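Local coordinates for 43.8 kDa insecticidal crystal protein (Bacillus thuringiensis, PDB 4JP0) that forms one component of a binary insecticidal toxin active on western corn rootworm, with both components required for maximal toxicity, at residues D238-T241 with T242-T246; K272-L275 with N276-K280; V343-Y346 with P347-Q350; T357-S360 with Y361-E365. One frame throughout, in Å; residues are numbered along the deposited sequence.

Overall arrangement
All four contacts are local ones, in which side chains a few residues apart lie along a helix or at its start. Contacts 1 and 2 belong to short helices within the insecticidal crystal toxin P42 family region and approach within about 8 Å at their nearest atoms, with centres about 19 Å apart. Contact 1 packs on strands 307-323 and 327-346, contact 2 on strands 174-182 and 202-221 of the same four-stranded antiparallel sheet. Contact 3 lies where strand 327-346 ends and helix 349-355 begins, its centre about 38 Å from that of contact 1. Contact 4 opens the next helix, 361-368, with its centre about 16 Å from that of contact 3. None of the contacts touches another.

Contact 1: residues D238-T241 with T242-T246; sequences DQKT and TIINT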
ATOM      1  N   ASP A 238       2.007   7.194  15.823  1.00 33.90           N
ATOM      2  CA  ASP A 238       3.283   7.708  15.367  1.00 34.62           C
ATOM      3  C   ASP A 238       3.556   7.134  13.967  1.00 33.49           C
ATOM      4  O   ASP A 238       3.642   5.913  13.803  1.00 32.96           O
ATOM      5  CB  ASP A 238       4.354   7.242  16.324  1.00 35.03           C
ATOM      6  CG  ASP A 238       5.718   7.649  15.885  1.00 38.22           C
ATOM      7  OD1 ASP A 238       5.869   8.214  14.775  1.00 41.51           O
ATOM      8  OD2 ASP A 238       6.705   7.429  16.586  1.00 41.96           O
ATOM      9  N   GLN A 239       3.652   7.993  12.950  1.00 32.94           N
ATOM     10  CA  GLN A 239       3.809   7.478  11.578  1.00 31.54           C
ATOM     11  C   GLN A 239       5.234   7.026  11.319  1.00 32.10           C
ATOM     12  O   GLN A 239       5.479   6.143  10.497  1.00 30.49           O
ATOM     13  CB  GLN A 239       3.374   8.494  10.510  1.00 31.94           C
ATOM     14  CG  GLN A 239       1.902   8.975  10.575  1.00 29.58           C
ATOM     15  CD  GLN A 239       1.338   9.411   9.210  1.00 30.48           C
ATOM     16  OE1 GLN A 239       1.628   8.792   8.174  1.00 28.79           O
ATOM     17  NE2 GLN A 239       0.515  10.462   9.215  1.00 31.21           N
ATOM     18  N   LYS A 240       6.177   7.662  12.009  1.00 32.35           N
ATOM     19  CA  LYS A 240       7.591   7.326  11.878  1.00 33.68           C
ATOM     20  C   LYS A 240       7.847   5.856  12.182  1.00 33.68           C
ATOM     21  O   LYS A 240       8.519   5.155  11.411  1.00 33.75           O
ATOM     22  CB  LYS A 240       8.421   8.179  12.841  1.00 35.01           C
ATOM     23  CG  LYS A 240       9.084   9.402  12.229  1.00 39.31           C
ATOM     24  CD  LYS A 240       9.499  10.352  13.338  1.00 44.91           C
ATOM     25  CE  LYS A 240      10.870  10.920  13.127  1.00 48.71           C
ATOM     26  NZ  LYS A 240      11.375  11.441  14.436  1.00 48.70           N
ATOM     27  N   THR A 241       7.314   5.368  13.293  1.00 33.46           N
ATOM     28  CA  THR A 241       7.594   3.988  13.679  1.00 33.86           C
ATOM     29  C   THR A 241       6.642   2.933  13.121  1.00 32.93           C
ATOM     30  O   THR A 241       6.810   1.736  13.368  1.00 32.73           O
ATOM     31  CB  THR A 241       7.686   3.861  15.209  1.00 34.13           C
ATOM     32  OG1 THR A 241       6.414   4.188  15.800  1.00 36.87           O
ATOM     33  CG2 THR A 241       8.639   4.902  15.773  1.00 35.50           C
ATOM     34  N   THR A 242       5.657   3.364  12.369  1.00 31.40           N
ATOM     35  CA  THR A 242       4.700   2.442  11.794  1.00 30.30           C
ATOM     36  C   THR A 242       4.753   2.315  10.295  1.00 29.12           C
ATOM     37  O   THR A 242       5.438   1.490   9.815  1.00 29.57           O
ATOM     38  CB  THR A 242       3.280   2.762  12.209  1.00 30.54           C
ATOM     39  OG1 THR A 242       2.950   4.085  11.852  1.00 29.14           O
ATOM     40  CG2 THR A 242       3.141   2.595  13.593  1.00 32.11           C
ATOM     41  N   ILE A 243       4.060   3.171   9.588  1.00 28.03           N
ATOM     42  CA  ILE A 243       4.013   3.182   8.126  1.00 27.34           C
ATOM     43  C   ILE A 243       5.263   3.691   7.397  1.00 27.49           C
ATOM     44  O   ILE A 243       5.682   3.106   6.374  1.00 27.08           O
ATOM     45  CB  ILE A 243       2.732   3.881   7.637  1.00 27.41           C
ATOM     46  CG1 ILE A 243       2.491   3.592   6.162  1.00 28.75           C
ATOM     47  CG2 ILE A 243       2.723   5.377   7.949  1.00 27.86           C
ATOM     48  CD1 ILE A 243       1.034   3.395   5.828  1.00 26.84           C
ATOM     49  N   ILE A 244       5.868   4.766   7.885  1.00 27.26           N
ATOM     50  CA  ILE A 244       7.059   5.246   7.219  1.00 27.12           C
ATOM     51  C   ILE A 244       8.184   4.229   7.346  1.00 27.72           C
ATOM     52  O   ILE A 244       8.761   3.801   6.360  1.00 27.73           O
ATOM     53  CB  ILE A 244       7.540   6.596   7.781  1.00 27.58           C
ATOM     54  CG1 ILE A 244       6.457   7.653   7.648  1.00 28.16           C
ATOM     55  CG2 ILE A 244       8.845   7.024   7.046  1.00 27.13           C
ATOM     56  CD1 ILE A 244       6.722   8.913   8.522  1.00 30.85           C
ATOM     57  N   ASN A 245       8.530   3.827   8.554  1.00 28.46           N
ATOM     58  CA  ASN A 245       9.689   2.935   8.627  1.00 29.08           C
ATOM     59  C   ASN A 245       9.411   1.539   8.059  1.00 27.57           C
ATOM     60  O   ASN A 245      10.341   0.821   7.725  1.00 28.00           O
ATOM     61  CB  ASN A 245      10.267   2.876  10.050  1.00 30.30           C
ATOM     62  CG  ASN A 245      11.302   4.040  10.346  1.00 34.15           C
ATOM     63  OD1 ASN A 245      11.662   4.859   9.467  1.00 36.81           O
ATOM     64  ND2 ASN A 245      11.764   4.094  11.588  1.00 36.56           N
ATOM     65  N   THR A 246       8.143   1.155   7.931  1.00 25.64           N
ATOM     66  CA  THR A 246       7.818  -0.175   7.403  1.00 24.67           C
ATOM     67  C   THR A 246       7.644  -0.210   5.891  1.00 23.37           C
ATOM     68  O   THR A 246       8.111  -1.137   5.248  1.00 23.21           O
ATOM     69  CB  THR A 246       6.543  -0.774   8.071  1.00 25.32           C
ATOM     70  OG1 THR A 246       6.657  -0.721   9.503  1.00 27.22           O
ATOM     71  CG2 THR A 246       6.470  -2.250   7.817  1.00 24.58           C
TER
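Thr242 holds its hydroxyl between its own backbone N and carbonyl carbon, chi1 57°, and this rotation turns OG1 back to the carbonyl of Asp238. The resulting bond from Thr242 OG1 to Asp238 O is 2.8 Å long, its donor lying somewhat off the carbonyl plane. In Ile244, CG1 stands anti to the carbonyl carbon, so that the branch ending in CD1 folds back over the Gln239 peptide; Ile244 CD1 comes to 3.6 Å from Gln239 O.

The backbone here is wider than an alpha-helix. Ile244 N donates to Gln239 O at 3.0 Å, and Asn245 N to Lys240 O at 3.2 Å; both bonds span five residues, one more than in an alpha-helix. The first is fairly straight, with 159° at the hydrogen, whereas the second is more bent, at 137°. Asn245 CB also packs over the latter acceptor, 3.2 Å from Lys240 O.

On the buried side, Gln239 and Ile243 run alongside each other, Gln239 OE1 resting 3.6 Å from Ile243 CG2. The amide is satisfied by backbone groups beyond the helix: OE1 accepts from Ile251 N, and NE2 donates to Met290 O. Ile243 continues onto Leu318 and Met331 of the sheet.

Before the helix, Asp238 OD1 receives a weak capping bond from Lys240 N, 2.8 Å long, while Asp238 OD2 accepts a weak bond from Thr241 OG1. The arrangement is that of a side-chain-capped helix start widened into a pi-type turn, here on a short helix lying against an antiparallel sheet.

Contact 2: residues K272-L275 with N276-K280; sequences KTQL and NEELK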
ATOM      1  N   LYS A 272       3.840   2.818  -6.337  1.00 18.14           N
ATOM      2  CA  LYS A 272       2.815   3.813  -5.996  1.00 19.94           C
ATOM      3  C   LYS A 272       1.551   3.798  -6.857  1.00 20.14           C
ATOM      4  O   LYS A 272       0.453   4.090  -6.354  1.00 20.40           O
ATOM      5  CB  LYS A 272       3.386   5.249  -5.955  1.00 21.74           C
ATOM      6  CG  LYS A 272       3.835   5.765  -7.289  1.00 23.59           C
ATOM      7  CD  LYS A 272       4.584   7.102  -7.133  1.00 27.19           C
ATOM      8  CE  LYS A 272       5.787   7.176  -8.082  1.00 31.96           C
ATOM      9  NZ  LYS A 272       6.036   8.617  -8.402  1.00 34.76           N
ATOM     10  N   THR A 273       1.679   3.465  -8.128  1.00 19.83           N
ATOM     11  CA  THR A 273       0.502   3.386  -8.998  1.00 20.23           C
ATOM     12  C   THR A 273      -0.367   2.214  -8.565  1.00 19.95           C
ATOM     13  O   THR A 273      -1.596   2.308  -8.535  1.00 19.28           O
ATOM     14  CB  THR A 273       0.935   3.197 -10.457  1.00 20.70           C
ATOM     15  OG1 THR A 273       1.533   4.409 -10.925  1.00 21.84           O
ATOM     16  CG2 THR A 273      -0.261   3.000 -11.375  1.00 20.51           C
ATOM     17  N   GLN A 274       0.279   1.110  -8.232  1.00 18.86           N
ATOM     18  CA  GLN A 274      -0.414  -0.087  -7.762  1.00 18.83           C
ATOM     19  C   GLN A 274      -1.148   0.213  -6.463  1.00 19.36           C
ATOM     20  O   GLN A 274      -2.294  -0.187  -6.261  1.00 18.64           O
ATOM     21  CB  GLN A 274       0.606  -1.186  -7.503  1.00 17.71           C
ATOM     22  CG  GLN A 274       0.006  -2.434  -6.804  1.00 18.26           C
ATOM     23  CD  GLN A 274       1.074  -3.436  -6.443  1.00 17.39           C
ATOM     24  OE1 GLN A 274       2.149  -3.444  -7.051  1.00 17.70           O
ATOM     25  NE2 GLN A 274       0.773  -4.316  -5.488  1.00 14.07           N
ATOM     26  N   LEU A 275      -0.462   0.902  -5.561  1.00 19.46           N
ATOM     27  CA  LEU A 275      -1.103   1.274  -4.313  1.00 19.50           C
ATOM     28  C   LEU A 275      -2.303   2.185  -4.547  1.00 19.79           C
ATOM     29  O   LEU A 275      -3.342   2.025  -3.936  1.00 19.21           O
ATOM     30  CB  LEU A 275      -0.102   1.926  -3.365  1.00 17.97           C
ATOM     31  CG  LEU A 275       1.059   1.046  -2.905  1.00 18.96           C
ATOM     32  CD1 LEU A 275       1.914   1.833  -1.900  1.00 20.33           C
ATOM     33  CD2 LEU A 275       0.555  -0.261  -2.281  1.00 22.09           C
ATOM     34  N   ASN A 276      -2.140   3.180  -5.399  1.00 19.72           N
ATOM     35  CA  ASN A 276      -3.214   4.129  -5.641  1.00 21.12           C
ATOM     36  C   ASN A 276      -4.430   3.368  -6.177  1.00 20.99           C
ATOM     37  O   ASN A 276      -5.560   3.521  -5.700  1.00 22.17           O
ATOM     38  CB  ASN A 276      -2.721   5.167  -6.666  1.00 20.45           C
ATOM     39  CG  ASN A 276      -3.831   6.014  -7.252  1.00 23.58           C
ATOM     40  OD1 ASN A 276      -4.075   5.988  -8.460  1.00 27.52           O
ATOM     41  ND2 ASN A 276      -4.454   6.825  -6.426  1.00 22.64           N
ATOM     42  N   GLU A 277      -4.186   2.521  -7.160  1.00 20.14           N
ATOM     43  CA  GLU A 277      -5.268   1.824  -7.804  1.00 20.94           C
ATOM     44  C   GLU A 277      -5.914   0.705  -6.964  1.00 19.87           C
ATOM     45  O   GLU A 277      -7.136   0.625  -6.895  1.00 20.09           O
ATOM     46  CB  GLU A 277      -4.794   1.304  -9.174  1.00 20.97           C
ATOM     47  CG  GLU A 277      -4.416   2.431 -10.122  1.00 27.76           C
ATOM     48  CD  GLU A 277      -4.248   1.955 -11.556  1.00 34.16           C
ATOM     49  OE1 GLU A 277      -4.549   0.752 -11.832  1.00 35.36           O
ATOM     50  OE2 GLU A 277      -3.842   2.802 -12.390  1.00 34.69           O
ATOM     51  N   GLU A 278      -5.103  -0.143  -6.335  1.00 18.56           N
ATOM     52  CA  GLU A 278      -5.602  -1.314  -5.625  1.00 18.37           C
ATOM     53  C   GLU A 278      -6.057  -1.003  -4.201  1.00 18.97           C
ATOM     54  O   GLU A 278      -6.930  -1.684  -3.646  1.00 19.18           O
ATOM     55  CB  GLU A 278      -4.576  -2.474  -5.691  1.00 18.01           C
ATOM     56  CG  GLU A 278      -4.337  -2.944  -7.136  1.00 20.11           C
ATOM     57  CD  GLU A 278      -3.316  -4.074  -7.263  1.00 26.02           C
ATOM     58  OE1 GLU A 278      -2.957  -4.683  -6.239  1.00 27.58           O
ATOM     59  OE2 GLU A 278      -2.855  -4.369  -8.412  1.00 28.20           O
ATOM     60  N   LEU A 279      -5.509   0.039  -3.600  1.00 19.29           N
ATOM     61  CA  LEU A 279      -6.001   0.430  -2.283  1.00 19.99           C
ATOM     62  C   LEU A 279      -6.947   1.613  -2.330  1.00 21.97           C
ATOM     63  O   LEU A 279      -7.591   1.927  -1.326  1.00 21.74           O
ATOM     64  CB  LEU A 279      -4.845   0.711  -1.349  1.00 19.92           C
ATOM     65  CG  LEU A 279      -3.929  -0.489  -1.111  1.00 19.70           C
ATOM     66  CD1 LEU A 279      -2.847  -0.119  -0.131  1.00 21.96           C
ATOM     67  CD2 LEU A 279      -4.748  -1.688  -0.592  1.00 21.59           C
ATOM     68  N   LYS A 280      -7.047   2.236  -3.502  1.00 22.04           N
ATOM     69  CA  LYS A 280      -7.902   3.419  -3.691  1.00 24.73           C
ATOM     70  C   LYS A 280      -7.560   4.519  -2.726  1.00 24.96           C
ATOM     71  O   LYS A 280      -8.442   5.075  -2.035  1.00 24.99           O
ATOM     72  CB  LYS A 280      -9.403   3.078  -3.603  1.00 24.67           C
ATOM     73  CG  LYS A 280      -9.764   1.802  -4.334  1.00 28.11           C
ATOM     74  CD  LYS A 280     -11.134   1.300  -3.910  1.00 33.66           C
ATOM     75  CE  LYS A 280     -11.789   0.462  -5.010  1.00 38.26           C
ATOM     76  NZ  LYS A 280     -13.236   0.872  -5.204  1.00 41.55           N
TER
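Leu275 and Leu279 stand one alpha-helical turn apart on helix 272-279 and form its tightly packed side. They lie alongside each other, pointing the same way, with Leu275 CD2 4.0 Å from Leu279 CD1. Both reach Leu205 and Thr179 of the sheet, and Leu275 also meets Met257 and Phe259, so this face closes over largely apolar neighbours. The regular spacing rests on four successive bonds to the carbonyl four residues back; Glu278 N to Gln274 O, at 2.8 Å and 163°, is representative.

Gln274 and Glu278 occupy an intermediate flank. With Gln274 CG anti to its backbone N, chi1 172°, the extended chain passes across the carboxylate; Gln274 CG lies 3.7 Å from Glu278 CD, while the amide and carboxylate planes are 39° apart. The amide's NE2 does not bond Glu278 but donates to Thr179 OG1 and Leu180 O.

The looser side carries Thr273 and the solvent-exposed Glu277, again alongside each other. Glu277 CG lies against the backbone carbonyl, 3.2 Å from Thr273 O, whereas the side chains themselves meet through a methyl and a carboxylate oxygen, Thr273 CG2 to Glu277 OE2 at 3.7 Å.

Contact 3: residues V343-Y346 with P347-Q350; sequences VTSY and PNHQ
Ser345 OG donates to Pro347 O over 3.1 Å, bridging two residues that flank the Tyr346 backbone. The approach is well off the C=O direction, at 127°, and tilted from the carbonyl plane. With OG placed between the backbone N and carbonyl carbon of Ser345, chi1 64°, the hydroxyl faces the returning chain and also comes to 3.2 Å from His349 N.

The cis peptide before Pro347 contributes to the reversal, bringing Tyr346 CA within 2.9 Å of Pro347 CA. Residues 344-346 and 347-350 run 146° apart, end to end. The Tyr346 ring extends outward past the turn, with CD1 3.5 Å from Pro347 CA and the proline set obliquely to the ring.

Asn348 comes back beside the strand end. Its CA lies 3.3 Å from Ser345 O in a CA-H...O contact, and its amide crosses the Thr344 side chain at about a right angle, with ND2 3.8 Å from Thr344 OG1. The oxygen of that amide is engaged by Gln351 N in the first turn of the helix. Pro347 rests on Ile370, while Thr344 and Tyr346 keep their backbone bonds to Ile310 and Asn308. The whole is a strand-to-helix connection built from a cis-proline, an inverse gamma turn centred on Asn348 and an asparagine N-cap, joining the end of strand 327-346 to helix 349-355.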
ATOM      1  N   VAL A 343     -22.624  15.097  11.150  1.00 23.84           N
ATOM      2  CA  VAL A 343     -23.294  15.075  12.447  1.00 25.03           C
ATOM      3  C   VAL A 343     -24.721  14.535  12.336  1.00 25.28           C
ATOM      4  O   VAL A 343     -25.362  14.589  11.261  1.00 25.83           O
ATOM      5  CB  VAL A 343     -23.343  16.475  13.089  1.00 25.59           C
ATOM      6  CG1 VAL A 343     -21.949  16.919  13.483  1.00 25.77           C
ATOM      7  CG2 VAL A 343     -23.969  17.479  12.117  1.00 27.23           C
ATOM      8  N   THR A 344     -25.241  14.011  13.436  1.00 24.65           N
ATOM      9  CA  THR A 344     -26.624  13.573  13.412  1.00 24.07           C
ATOM     10  C   THR A 344     -27.221  13.935  14.746  1.00 24.80           C
ATOM     11  O   THR A 344     -26.521  14.084  15.744  1.00 24.06           O
ATOM     12  CB  THR A 344     -26.759  12.068  13.020  1.00 24.49           C
ATOM     13  OG1 THR A 344     -28.141  11.722  12.853  1.00 22.96           O
ATOM     14  CG2 THR A 344     -26.263  11.128  14.138  1.00 23.04           C
ATOM     15  N   SER A 345     -28.525  14.117  14.771  1.00 25.21           N
ATOM     16  CA  SER A 345     -29.137  14.634  15.978  1.00 25.86           C
ATOM     17  C   SER A 345     -30.328  13.863  16.487  1.00 26.06           C
ATOM     18  O   SER A 345     -30.864  12.969  15.811  1.00 25.50           O
ATOM     19  CB  SER A 345     -29.581  16.063  15.697  1.00 26.41           C
ATOM     20  OG  SER A 345     -30.581  16.043  14.686  1.00 27.85           O
ATOM     21  N   TYR A 346     -30.735  14.220  17.706  1.00 26.09           N
ATOM     22  CA  TYR A 346     -31.915  13.654  18.319  1.00 27.19           C
ATOM     23  C   TYR A 346     -32.566  14.715  19.190  1.00 26.44           C
ATOM     24  O   TYR A 346     -31.942  15.205  20.107  1.00 25.99           O
ATOM     25  CB  TYR A 346     -31.553  12.483  19.193  1.00 28.10           C
ATOM     26  CG  TYR A 346     -32.778  11.823  19.685  1.00 31.74           C
ATOM     27  CD1 TYR A 346     -33.701  11.321  18.792  1.00 33.97           C
ATOM     28  CD2 TYR A 346     -33.044  11.725  21.044  1.00 35.13           C
ATOM     29  CE1 TYR A 346     -34.865  10.709  19.236  1.00 38.78           C
ATOM     30  CE2 TYR A 346     -34.214  11.110  21.498  1.00 38.59           C
ATOM     31  CZ  TYR A 346     -35.114  10.608  20.585  1.00 38.75           C
ATOM     32  OH  TYR A 346     -36.283   9.998  21.011  1.00 42.21           O
ATOM     33  N   PRO A 347     -33.794  15.107  18.889  1.00 26.17           N
ATOM     34  CA  PRO A 347     -34.571  14.584  17.759  1.00 26.58           C
ATOM     35  C   PRO A 347     -33.886  14.865  16.436  1.00 26.70           C
ATOM     36  O   PRO A 347     -33.142  15.844  16.339  1.00 27.18           O
ATOM     37  CB  PRO A 347     -35.891  15.374  17.840  1.00 26.19           C
ATOM     38  CG  PRO A 347     -35.960  15.864  19.223  1.00 26.76           C
ATOM     39  CD  PRO A 347     -34.517  16.132  19.644  1.00 26.44           C
ATOM     40  N   ASN A 348     -34.142  14.041  15.428  1.00 27.35           N
ATOM     41  CA  ASN A 348     -33.414  14.163  14.140  1.00 26.28           C
ATOM     42  C   ASN A 348     -34.007  15.233  13.212  1.00 26.55           C
ATOM     43  O   ASN A 348     -34.895  14.959  12.389  1.00 25.87           O
ATOM     44  CB  ASN A 348     -33.300  12.799  13.437  1.00 26.82           C
ATOM     45  CG  ASN A 348     -32.332  12.825  12.247  1.00 27.18           C
ATOM     46  OD1 ASN A 348     -32.016  13.886  11.706  1.00 27.73           O
ATOM     47  ND2 ASN A 348     -31.847  11.644  11.845  1.00 29.13           N
ATOM     48  N   HIS A 349     -33.503  16.457  13.351  1.00 27.30           N
ATOM     49  CA  HIS A 349     -33.983  17.585  12.574  1.00 28.17           C
ATOM     50  C   HIS A 349     -33.660  17.409  11.104  1.00 28.27           C
ATOM     51  O   HIS A 349     -34.424  17.847  10.255  1.00 27.10           O
ATOM     52  CB  HIS A 349     -33.370  18.908  13.041  1.00 29.18           C
ATOM     53  CG  HIS A 349     -33.725  19.299  14.441  1.00 31.65           C
ATOM     54  ND1 HIS A 349     -33.235  20.448  15.028  1.00 36.29           N
ATOM     55  CD2 HIS A 349     -34.529  18.719  15.365  1.00 33.56           C
ATOM     56  CE1 HIS A 349     -33.729  20.561  16.252  1.00 35.61           C
ATOM     57  NE2 HIS A 349     -34.508  19.520  16.486  1.00 33.08           N
ATOM     58  N   GLN A 350     -32.509  16.804  10.804  1.00 28.40           N
ATOM     59  CA  GLN A 350     -32.143  16.584   9.411  1.00 29.63           C
ATOM     60  C   GLN A 350     -33.089  15.581   8.740  1.00 28.60           C
ATOM     61  O   GLN A 350     -33.504  15.778   7.596  1.00 28.27           O
ATOM     62  CB  GLN A 350     -30.675  16.151   9.259  1.00 30.24           C
ATOM     63  CG  GLN A 350     -30.161  16.252   7.810  1.00 37.06           C
ATOM     64  CD  GLN A 350     -28.669  16.592   7.723  1.00 42.75           C
ATOM     65  OE1 GLN A 350     -28.150  17.348   8.557  1.00 46.97           O
ATOM     66  NE2 GLN A 350     -27.985  16.042   6.719  1.00 45.33           N
TER

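Contact 4: residues T357-S360 with Y361-E365; sequences TNHS and YEEVE
Ser360 is still extended, whereas the chain from Tyr361 onward is helical, making Ser360 the N-cap of helix 361-368. Its carbonyl starts the ladder of the helix: Val364 N donates to Ser360 O over 2.9 Å, nearly straight at 173°.

The side chains close a capping box. Ser360 OG, turned between its backbone N and carbonyl carbon, accepts a weak bond from Glu363 N at 3.4 Å. In return, the side chain of Glu363, extended beyond CG, reaches back to the loop, and its OE1 accepts from Ser360 N at 3.2 Å. The N-H comes from above the carboxylate plane, 49° out of it. Glu363 CG also lies 3.3 Å from Ser360 OG.

The same carboxylate oxygen brushes His359, lying 3.4 Å from His359 CB; ring and carboxylate planes are 67° apart, and the two side chains cross at about a right angle. The imidazole is bonded instead through ND1 to Leu355 O. Nearer the backbone, His359 CB packs on Val364 CG2 at 3.6 Å, and Val364 in turn touches Ala352 and Leu355 of helix 349-355 and Leu356 just after it. Tyr361 packs on Leu375 and Ile376 of helix 372-380.

Chemically, the box gives two N-H groups near the helix start an acceptor, one a hydroxyl and one a carboxylate, the bond to the hydroxyl being the weak one. The negative charge of Glu363 would also probably be favoured beside the positive end of the helix dipole.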
ATOM      1  N   THR A 357     -39.975  16.733   2.270  1.00 21.78           N
ATOM      2  CA  THR A 357     -39.981  16.873   0.806  1.00 21.30           C
ATOM      3  C   THR A 357     -40.956  15.929   0.119  1.00 20.95           C
ATOM      4  O   THR A 357     -41.207  16.042  -1.087  1.00 20.99           O
ATOM      5  CB  THR A 357     -38.607  16.659   0.196  1.00 21.68           C
ATOM      6  OG1 THR A 357     -38.128  15.362   0.556  1.00 19.41           O
ATOM      7  CG2 THR A 357     -37.620  17.622   0.811  1.00 22.06           C
ATOM      8  N   ASN A 358     -41.495  14.974   0.836  1.00 20.43           N
ATOM      9  CA  ASN A 358     -42.538  14.097   0.291  1.00 20.33           C
ATOM     10  C   ASN A 358     -43.531  13.543   1.315  1.00 20.25           C
ATOM     11  O   ASN A 358     -44.102  12.525   1.129  1.00 18.92           O
ATOM     12  CB  ASN A 358     -41.944  12.996  -0.573  1.00 20.60           C
ATOM     13  CG  ASN A 358     -41.095  12.004   0.203  1.00 20.83           C
ATOM     14  OD1 ASN A 358     -40.823  12.170   1.349  1.00 21.43           O
ATOM     15  ND2 ASN A 358     -40.681  10.972  -0.467  1.00 20.56           N
ATOM     16  N   HIS A 359     -43.705  14.312   2.376  1.00 20.73           N
ATOM     17  CA  HIS A 359     -44.673  13.991   3.396  1.00 22.16           C
ATOM     18  C   HIS A 359     -45.326  15.270   3.854  1.00 23.55           C
ATOM     19  O   HIS A 359     -44.760  16.300   3.739  1.00 23.57           O
ATOM     20  CB  HIS A 359     -44.027  13.356   4.636  1.00 22.11           C
ATOM     21  CG  HIS A 359     -43.493  11.979   4.429  1.00 23.86           C
ATOM     22  ND1 HIS A 359     -42.318  11.732   3.778  1.00 22.27           N
ATOM     23  CD2 HIS A 359     -43.978  10.775   4.788  1.00 23.41           C
ATOM     24  CE1 HIS A 359     -42.090  10.443   3.757  1.00 25.32           C
ATOM     25  NE2 HIS A 359     -43.088   9.838   4.361  1.00 23.99           N
ATOM     26  N   SER A 360     -46.493  15.184   4.433  1.00 23.41           N
ATOM     27  CA  SER A 360     -47.065  16.377   5.025  1.00 26.33           C
ATOM     28  C   SER A 360     -46.515  16.653   6.443  1.00 27.43           C
ATOM     29  O   SER A 360     -45.904  15.826   7.027  1.00 27.98           O
ATOM     30  CB  SER A 360     -48.575  16.279   5.074  1.00 20.00           C
ATOM     31  OG  SER A 360     -48.949  15.238   5.869  1.00 20.00           O
ATOM     32  N   TYR A 361     -46.788  17.841   6.960  1.00 29.38           N
ATOM     33  CA  TYR A 361     -46.407  18.212   8.308  1.00 30.77           C
ATOM     34  C   TYR A 361     -46.970  17.225   9.274  1.00 31.36           C
ATOM     35  O   TYR A 361     -46.280  16.721  10.078  1.00 31.45           O
ATOM     36  CB  TYR A 361     -46.886  19.605   8.635  1.00 31.63           C
ATOM     37  CG  TYR A 361     -45.996  20.672   8.128  1.00 35.20           C
ATOM     38  CD1 TYR A 361     -46.391  21.537   7.160  1.00 38.21           C
ATOM     39  CD2 TYR A 361     -44.737  20.781   8.585  1.00 37.99           C
ATOM     40  CE1 TYR A 361     -45.554  22.480   6.707  1.00 39.63           C
ATOM     41  CE2 TYR A 361     -43.909  21.721   8.138  1.00 40.16           C
ATOM     42  CZ  TYR A 361     -44.305  22.571   7.216  1.00 39.50           C
ATOM     43  OH  TYR A 361     -43.433  23.478   6.794  1.00 40.54           O
ATOM     44  N   GLU A 362     -48.245  16.921   9.165  1.00 32.11           N
ATOM     45  CA  GLU A 362     -48.842  15.998  10.127  1.00 32.94           C
ATOM     46  C   GLU A 362     -48.148  14.640  10.062  1.00 31.55           C
ATOM     47  O   GLU A 362     -47.951  14.003  11.088  1.00 31.11           O
ATOM     48  CB  GLU A 362     -50.369  15.899   9.935  1.00 33.37           C
ATOM     49  CG  GLU A 362     -51.114  17.067  10.587  1.00 40.24           C
ATOM     50  CD  GLU A 362     -52.456  17.386   9.931  1.00 46.53           C
ATOM     51  OE1 GLU A 362     -53.485  17.444  10.646  1.00 50.70           O
ATOM     52  OE2 GLU A 362     -52.486  17.603   8.696  1.00 50.30           O
ATOM     53  N   GLU A 363     -47.783  14.191   8.858  1.00 30.36           N
ATOM     54  CA  GLU A 363     -47.084  12.910   8.731  1.00 30.18           C
ATOM     55  C   GLU A 363     -45.708  12.958   9.390  1.00 29.66           C
ATOM     56  O   GLU A 363     -45.336  12.084  10.155  1.00 30.14           O
ATOM     57  CB  GLU A 363     -46.925  12.490   7.254  1.00 29.67           C
ATOM     58  CG  GLU A 363     -48.251  12.064   6.614  1.00 30.29           C
ATOM     59  CD  GLU A 363     -48.134  11.686   5.140  1.00 29.88           C
ATOM     60  OE1 GLU A 363     -47.111  12.045   4.484  1.00 25.77           O
ATOM     61  OE2 GLU A 363     -49.082  11.040   4.624  1.00 30.51           O
ATOM     62  N   VAL A 364     -44.936  13.981   9.071  1.00 28.63           N
ATOM     63  CA  VAL A 364     -43.620  14.097   9.674  1.00 28.54           C
ATOM     64  C   VAL A 364     -43.727  14.213  11.198  1.00 29.12           C
ATOM     65  O   VAL A 364     -42.970  13.585  11.935  1.00 28.49           O
ATOM     66  CB  VAL A 364     -42.852  15.255   9.072  1.00 28.06           C
ATOM     67  CG1 VAL A 364     -41.475  15.375   9.721  1.00 27.11           C
ATOM     68  CG2 VAL A 364     -42.725  15.004   7.558  1.00 27.01           C
ATOM     69  N   GLU A 365     -44.696  14.987  11.658  1.00 29.89           N
ATOM     70  CA  GLU A 365     -44.894  15.159  13.084  1.00 31.71           C
ATOM     71  C   GLU A 365     -45.032  13.796  13.742  1.00 31.50           C
ATOM     72  O   GLU A 365     -44.429  13.536  14.788  1.00 31.23           O
ATOM     73  CB  GLU A 365     -46.137  16.006  13.346  1.00 31.83           C
ATOM     74  CG  GLU A 365     -46.499  16.184  14.808  1.00 37.75           C
ATOM     75  CD  GLU A 365     -47.833  16.892  14.968  1.00 44.45           C
ATOM     76  OE1 GLU A 365     -47.977  18.023  14.439  1.00 46.60           O
ATOM     77  OE2 GLU A 365     -48.746  16.307  15.602  1.00 47.21           O
TER